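Local structure of protein adenylyltransferase MntA (Aphanizomenon flos-aquae 2012/KM1/D3, 7AE2) at residues V49-E54 and F68-I73; H99-D104 and D117-R122. The protein neutralises its cognate toxin HepT in a type VII toxin-antitoxin system by successively attaching two AMP units to a tyrosine of the toxin. One frame throughout, in Å; residues are numbered along the deposited sequence.

Interaction 1: V49-E54 and F68-I73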
loop_
_atom_site.group_PDB
_atom_site.type_symbol
_atom_site.label_atom_id
_atom_site.label_comp_id
_atom_site.label_asym_id
_atom_site.label_seq_id
_atom_site.Cartn_x
_atom_site.Cartn_y
_atom_site.Cartn_z
ATOM N N VAL B 49 -15.895 -2.459 -14.114
ATOM C CA VAL B 49 -16.403 -1.449 -15.030
ATOM C C VAL B 49 -16.186 -1.914 -16.462
ATOM O O VAL B 49 -15.209 -2.600 -16.777
ATOM C CB VAL B 49 -15.735 -0.077 -14.798
ATOM C CG1 VAL B 49 -16.175 0.508 -13.467
ATOM C CG2 VAL B 49 -14.223 -0.211 -14.848
ATOM N N LEU B 50 -17.117 -1.530 -17.332
ATOM C CA LEU B 50 -17.041 -1.819 -18.760
ATOM C C LEU B 50 -17.215 -0.504 -19.506
ATOM O O LEU B 50 -18.292 0.098 -19.462
ATOM C CB LEU B 50 -18.104 -2.836 -19.178
ATOM C CG LEU B 50 -18.122 -3.232 -20.655
ATOM C CD1 LEU B 50 -16.778 -3.812 -21.067
ATOM C CD2 LEU B 50 -19.247 -4.219 -20.935
ATOM N N TYR B 51 -16.160 -0.058 -20.179
ATOM C CA TYR B 51 -16.177 1.218 -20.878
ATOM C C TYR B 51 -16.686 1.052 -22.302
ATOM O O TYR B 51 -16.507 0.004 -22.931
ATOM C CB TYR B 51 -14.779 1.839 -20.927
ATOM C CG TYR B 51 -14.086 1.975 -19.593
ATOM C CD1 TYR B 51 -14.805 2.225 -18.433
ATOM C CD2 TYR B 51 -12.706 1.855 -19.497
ATOM C CE1 TYR B 51 -14.167 2.350 -17.215
ATOM C CE2 TYR B 51 -12.059 1.979 -18.285
ATOM C CZ TYR B 51 -12.794 2.226 -17.147
ATOM O OH TYR B 51 -12.148 2.347 -15.939
ATOM N N ASP B 52 -17.323 2.103 -22.809
ATOM C CA ASP B 52 -17.519 2.234 -24.246
ATOM C C ASP B 52 -16.176 2.577 -24.879
ATOM O O ASP B 52 -15.577 3.608 -24.554
ATOM C CB ASP B 52 -18.565 3.305 -24.548
ATOM C CG ASP B 52 -18.913 3.391 -26.028
ATOM O OD1 ASP B 52 -18.015 3.681 -26.847
ATOM O OD2 ASP B 52 -20.092 3.165 -26.373
ATOM N N GLU B 53 -15.701 1.707 -25.775
ATOM C CA GLU B 53 -14.345 1.844 -26.301
ATOM C C GLU B 53 -14.147 3.162 -27.038
ATOM O O GLU B 53 -13.027 3.680 -27.091
ATOM C CB GLU B 53 -14.020 0.666 -27.221
ATOM N N GLU B 54 -15.217 3.727 -27.595
ATOM C CA GLU B 54 -15.105 4.971 -28.347
ATOM C C GLU B 54 -14.975 6.176 -27.421
ATOM O O GLU B 54 -14.064 6.997 -27.575
ATOM C CB GLU B 54 -16.312 5.137 -29.273
ATOM N N PHE B 68 -8.181 6.110 -13.338
ATOM C CA PHE B 68 -7.894 6.201 -11.911
ATOM C C PHE B 68 -8.772 7.209 -11.185
ATOM O O PHE B 68 -8.655 7.334 -9.962
ATOM C CB PHE B 68 -6.421 6.551 -11.688
ATOM C CG PHE B 68 -5.469 5.493 -12.167
ATOM C CD1 PHE B 68 -5.338 4.298 -11.478
ATOM C CD2 PHE B 68 -4.700 5.694 -13.302
ATOM C CE1 PHE B 68 -4.464 3.323 -11.915
ATOM C CE2 PHE B 68 -3.825 4.723 -13.742
ATOM C CZ PHE B 68 -3.707 3.537 -13.049
ATOM N N VAL B 69 -9.646 7.931 -11.895
ATOM C CA VAL B 69 -10.556 8.870 -11.242
ATOM C C VAL B 69 -11.904 8.240 -10.922
ATOM O O VAL B 69 -12.712 8.856 -10.209
ATOM C CB VAL B 69 -10.752 10.134 -12.107
ATOM C CG1 VAL B 69 -11.850 9.921 -13.137
ATOM C CG2 VAL B 69 -11.044 11.347 -11.233
ATOM N N ILE B 70 -12.173 7.030 -11.422
ATOM C CA ILE B 70 -13.438 6.355 -11.116
ATOM C C ILE B 70 -13.626 6.135 -9.615
ATOM O O ILE B 70 -14.727 6.403 -9.108
ATOM C CB ILE B 70 -13.560 5.064 -11.924
ATOM C CG1 ILE B 70 -13.753 5.377 -13.409
ATOM C CG2 ILE B 70 -14.710 4.203 -11.408
ATOM C CD1 ILE B 70 -14.142 4.178 -14.240
ATOM N N PRO B 71 -12.630 5.647 -8.858
ATOM C CA PRO B 71 -12.851 5.493 -7.408
ATOM C C PRO B 71 -13.237 6.789 -6.716
ATOM O O PRO B 71 -14.102 6.779 -5.832
ATOM C CB PRO B 71 -11.502 4.959 -6.907
ATOM C CG PRO B 71 -10.911 4.280 -8.083
ATOM C CD PRO B 71 -11.314 5.112 -9.260
ATOM N N GLY B 72 -12.619 7.909 -7.096
ATOM C CA GLY B 72 -12.993 9.182 -6.504
ATOM C C GLY B 72 -14.402 9.605 -6.874
ATOM O O GLY B 72 -15.123 10.179 -6.053
ATOM N N ILE B 73 -14.816 9.323 -8.111
ATOM C CA ILE B 73 -16.169 9.664 -8.541
ATOM C C ILE B 73 -17.190 8.780 -7.834
ATOM O O ILE B 73 -18.210 9.264 -7.331
ATOM C CB ILE B 73 -16.288 9.556 -10.072
ATOM C CG1 ILE B 73 -15.408 10.608 -10.753
ATOM C CG2 ILE B 73 -17.738 9.705 -10.510
ATOM C CD1 ILE B 73 -15.445 10.547 -12.265
#

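Interaction 2: H99-D104 and D117-R122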
loop_
_atom_site.group_PDB
_atom_site.type_symbol
_atom_site.label_atom_id
_atom_site.label_comp_id
_atom_site.label_asym_id
_atom_site.label_seq_id
_atom_site.Cartn_x
_atom_site.Cartn_y
_atom_site.Cartn_z
ATOM N N HIS B 99 -14.844 -14.254 -15.629
ATOM C CA HIS B 99 -15.731 -15.366 -15.311
ATOM C C HIS B 99 -16.372 -15.189 -13.938
ATOM O O HIS B 99 -17.593 -15.304 -13.790
ATOM C CB HIS B 99 -14.957 -16.682 -15.378
ATOM C CG HIS B 99 -15.698 -17.848 -14.805
ATOM N ND1 HIS B 99 -16.733 -18.471 -15.469
ATOM C CD2 HIS B 99 -15.566 -18.496 -13.624
ATOM C CE1 HIS B 99 -17.200 -19.457 -14.725
ATOM N NE2 HIS B 99 -16.510 -19.493 -13.599
ATOM N N PHE B 100 -15.557 -14.905 -12.919
ATOM C CA PHE B 100 -16.089 -14.792 -11.565
ATOM C C PHE B 100 -16.888 -13.509 -11.375
ATOM O O PHE B 100 -17.800 -13.468 -10.541
ATOM C CB PHE B 100 -14.954 -14.880 -10.545
ATOM C CG PHE B 100 -14.302 -16.233 -10.487
ATOM C CD1 PHE B 100 -14.901 -17.275 -9.795
ATOM C CD2 PHE B 100 -13.095 -16.467 -11.125
ATOM C CE1 PHE B 100 -14.306 -18.524 -9.742
ATOM C CE2 PHE B 100 -12.496 -17.714 -11.075
ATOM C CZ PHE B 100 -13.103 -18.742 -10.382
ATOM N N VAL B 101 -16.569 -12.457 -12.131
ATOM C CA VAL B 101 -17.388 -11.250 -12.085
ATOM C C VAL B 101 -18.771 -11.527 -12.662
ATOM O O VAL B 101 -19.787 -11.063 -12.131
ATOM C CB VAL B 101 -16.679 -10.093 -12.816
ATOM C CG1 VAL B 101 -17.630 -8.922 -13.017
ATOM C CG2 VAL B 101 -15.453 -9.649 -12.030
ATOM N N ALA B 102 -18.838 -12.307 -13.745
ATOM C CA ALA B 102 -20.129 -12.661 -14.324
ATOM C C ALA B 102 -20.885 -13.659 -13.456
ATOM O O ALA B 102 -22.121 -13.642 -13.427
ATOM C CB ALA B 102 -19.938 -13.223 -15.731
ATOM N N ARG B 103 -20.164 -14.521 -12.736
ATOM C CA ARG B 103 -20.804 -15.567 -11.945
ATOM C C ARG B 103 -21.354 -15.026 -10.630
ATOM O O ARG B 103 -22.496 -15.323 -10.259
ATOM C CB ARG B 103 -19.814 -16.701 -11.674
ATOM C CG ARG B 103 -20.468 -17.988 -11.197
ATOM C CD ARG B 103 -19.441 -18.979 -10.672
ATOM N NE ARG B 103 -18.840 -18.526 -9.422
ATOM C CZ ARG B 103 -17.967 -19.235 -8.713
ATOM N NH1 ARG B 103 -17.591 -20.435 -9.133
ATOM N NH2 ARG B 103 -17.473 -18.746 -7.585
ATOM N N ASP B 104 -20.558 -14.242 -9.906
ATOM C CA ASP B 104 -20.924 -13.787 -8.571
ATOM C C ASP B 104 -21.232 -12.298 -8.498
ATOM O O ASP B 104 -21.624 -11.814 -7.431
ATOM C CB ASP B 104 -19.807 -14.122 -7.572
ATOM C CG ASP B 104 -19.564 -15.618 -7.436
ATOM O OD1 ASP B 104 -20.524 -16.403 -7.595
ATOM O OD2 ASP B 104 -18.408 -16.008 -7.159
ATOM N N ASP B 117 -26.422 -9.475 -19.194
ATOM C CA ASP B 117 -26.692 -10.784 -19.781
ATOM C C ASP B 117 -25.763 -11.057 -20.957
ATOM O O ASP B 117 -25.197 -12.150 -21.072
ATOM C CB ASP B 117 -28.155 -10.877 -20.217
ATOM C CG ASP B 117 -29.113 -10.902 -19.042
ATOM O OD1 ASP B 117 -28.685 -11.287 -17.936
ATOM O OD2 ASP B 117 -30.295 -10.543 -19.228
ATOM N N LYS B 118 -25.596 -10.073 -21.845
ATOM C CA LYS B 118 -24.661 -10.230 -22.954
ATOM C C LYS B 118 -23.233 -10.395 -22.455
ATOM O O LYS B 118 -22.416 -11.051 -23.111
ATOM C CB LYS B 118 -24.759 -9.035 -23.903
ATOM N N PHE B 119 -22.914 -9.812 -21.298
ATOM C CA PHE B 119 -21.586 -9.988 -20.722
ATOM C C PHE B 119 -21.409 -11.399 -20.173
ATOM O O PHE B 119 -20.375 -12.037 -20.398
ATOM C CB PHE B 119 -21.351 -8.943 -19.629
ATOM C CG PHE B 119 -20.147 -9.215 -18.774
ATOM C CD1 PHE B 119 -18.869 -9.071 -19.285
ATOM C CD2 PHE B 119 -20.297 -9.605 -17.454
ATOM C CE1 PHE B 119 -17.761 -9.318 -18.496
ATOM C CE2 PHE B 119 -19.194 -9.852 -16.660
ATOM C CZ PHE B 119 -17.924 -9.709 -17.181
ATOM N N GLN B 120 -22.415 -11.907 -19.457
ATOM C CA GLN B 120 -22.319 -13.249 -18.888
ATOM C C GLN B 120 -22.218 -14.307 -19.980
ATOM O O GLN B 120 -21.409 -15.236 -19.879
ATOM C CB GLN B 120 -23.517 -13.524 -17.982
ATOM C CG GLN B 120 -23.503 -12.741 -16.680
ATOM C CD GLN B 120 -24.710 -13.032 -15.814
ATOM O OE1 GLN B 120 -25.846 -13.007 -16.285
ATOM N NE2 GLN B 120 -24.468 -13.320 -14.540
ATOM N N GLN B 121 -23.027 -14.181 -21.035
ATOM C CA GLN B 121 -22.979 -15.150 -22.125
ATOM C C GLN B 121 -21.636 -15.126 -22.842
ATOM O O GLN B 121 -21.246 -16.120 -23.466
ATOM C CB GLN B 121 -24.107 -14.880 -23.123
ATOM C CG GLN B 121 -25.501 -14.938 -22.528
ATOM C CD GLN B 121 -25.832 -16.299 -21.955
ATOM O OE1 GLN B 121 -25.799 -17.308 -22.660
ATOM N NE2 GLN B 121 -26.144 -16.336 -20.665
ATOM N N ARG B 122 -20.917 -14.009 -22.762
ATOM C CA ARG B 122 -19.678 -13.833 -23.504
ATOM C C ARG B 122 -18.448 -14.314 -22.743
ATOM O O ARG B 122 -17.478 -14.758 -23.372
ATOM C CB ARG B 122 -19.508 -12.357 -23.880
ATOM C CG ARG B 122 -18.305 -12.056 -24.759
ATOM C CD ARG B 122 -18.333 -10.626 -25.287
ATOM N NE ARG B 122 -18.340 -9.629 -24.219
ATOM C CZ ARG B 122 -19.414 -8.941 -23.843
ATOM N NH1 ARG B 122 -20.576 -9.137 -24.450
ATOM N NH2 ARG B 122 -19.325 -8.054 -22.861
#

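Interaction 1: V49-E54 and F68-I73
The apolar part of the contact gathers on one methyl, CD1 of Ile70, which reaches from helix 70-78 to two residues of strand 45-51. Tyr51 and Ile70 approach from opposite directions, and the methyl arrives at the edge of the tyrosine ring, near its plane, with CD1 3.5 Å from CE1 of Tyr51. Beside this, CG1 of Val49 lies 4.3 Å from the same Ile70 CD1, a looser touch. In Ile70 the CG1 branch stands anti to the carbonyl carbon (chi1 -69°) and continues nearly extended, so the longer branch ends in a methyl directed at the strand. The layout is that of a polymerase beta-type nucleotidyltransferase: a helix packs on a mixed sheet whose alternate residues, here Val49 and Tyr51, face it, and Ile87 of the adjacent strand 85-89 also touches both Val49 and Ile70.

The polar bonds are made with residues outside the contact or within one segment. The hydroxyl of Tyr51 comes within 3.2 Å of Ile70 CD1, yet its hydrogen-bond partner is Glu89 OE2, so a buried phenol keeps a polar mate while its ring is stacked on Tyr56 and pairs edge-to-face with Tyr24. Just past the strand, Asp52 N-caps the next helix: its OD1 accepts from Glu54 N at 2.9 Å, a place suited to a short acidic side chain whose carboxylate can reach a nearby backbone amide.

Interaction 2: H99-D104 and D117-R122
Ala102 and Gln120 meet through a side chain that bonds to the backbone of the facing helix. From CB of Gln120 the chain leaves with CG anti to the carbonyl carbon and runs extended beyond it. CG rests 3.7 Å from CB of Ala102; CD then passes 3.6 Å from Ala102 O, and the amide nitrogen NE2 ends 2.6 Å from that oxygen. This short hydrogen bond is nearly straight, 166° at the hydrogen, and the oxygen lies in the amide plane of Gln120, while NE2 is tilted somewhat from the carbonyl plane. Glutamine suits the place because it has apolar methylenes to lie against alanine and a donor at its tip for a carbonyl near the end of helix 95-104.

Alanine in turn lets the backbones come close, with CA atoms of Ala102 and Gln120 5.1 Å apart. Its methyl also meets the Phe119 ring obliquely, Ala102 CB to Phe119 CE2 3.6 Å, and CG1 of Val101 reaches the same CE2 at 4.1 Å.

The short helical segments run 9.2 Å apart at closest approach, their directions 130° from each other. Beneath them, strand 25-31 receives Val101 on Val29 and Phe31 and Phe119 on Met27, while Leu90 touches both side chains, so the helix pair lies against the sheet.

In the fold
Interaction 1 closes before interaction 2 opens along the chain, and their centres are 19 Å apart on opposite sides of the chain's centre. The sheet lies between their helices: interaction 1 joins strand 45-51 to helix 70-78, whereas interaction 2 pairs helices 95-104 and 115-123, which pack on strand 25-31. The two meet directly where Leu50 CD2 packs against Arg122 NH2 at 4.3 Å, since Leu50 faces away from the helix that Val49 and Tyr51 face. Neither contact includes the probable magnesium ligands, but Val49 and Val101 lie about 10 and 8 Å, side chain to side chain, from Asp46. Together they pack helices against the sheet whose strands 45-51 and 85-89 carry Asp46 and Asp86, two of those ligands.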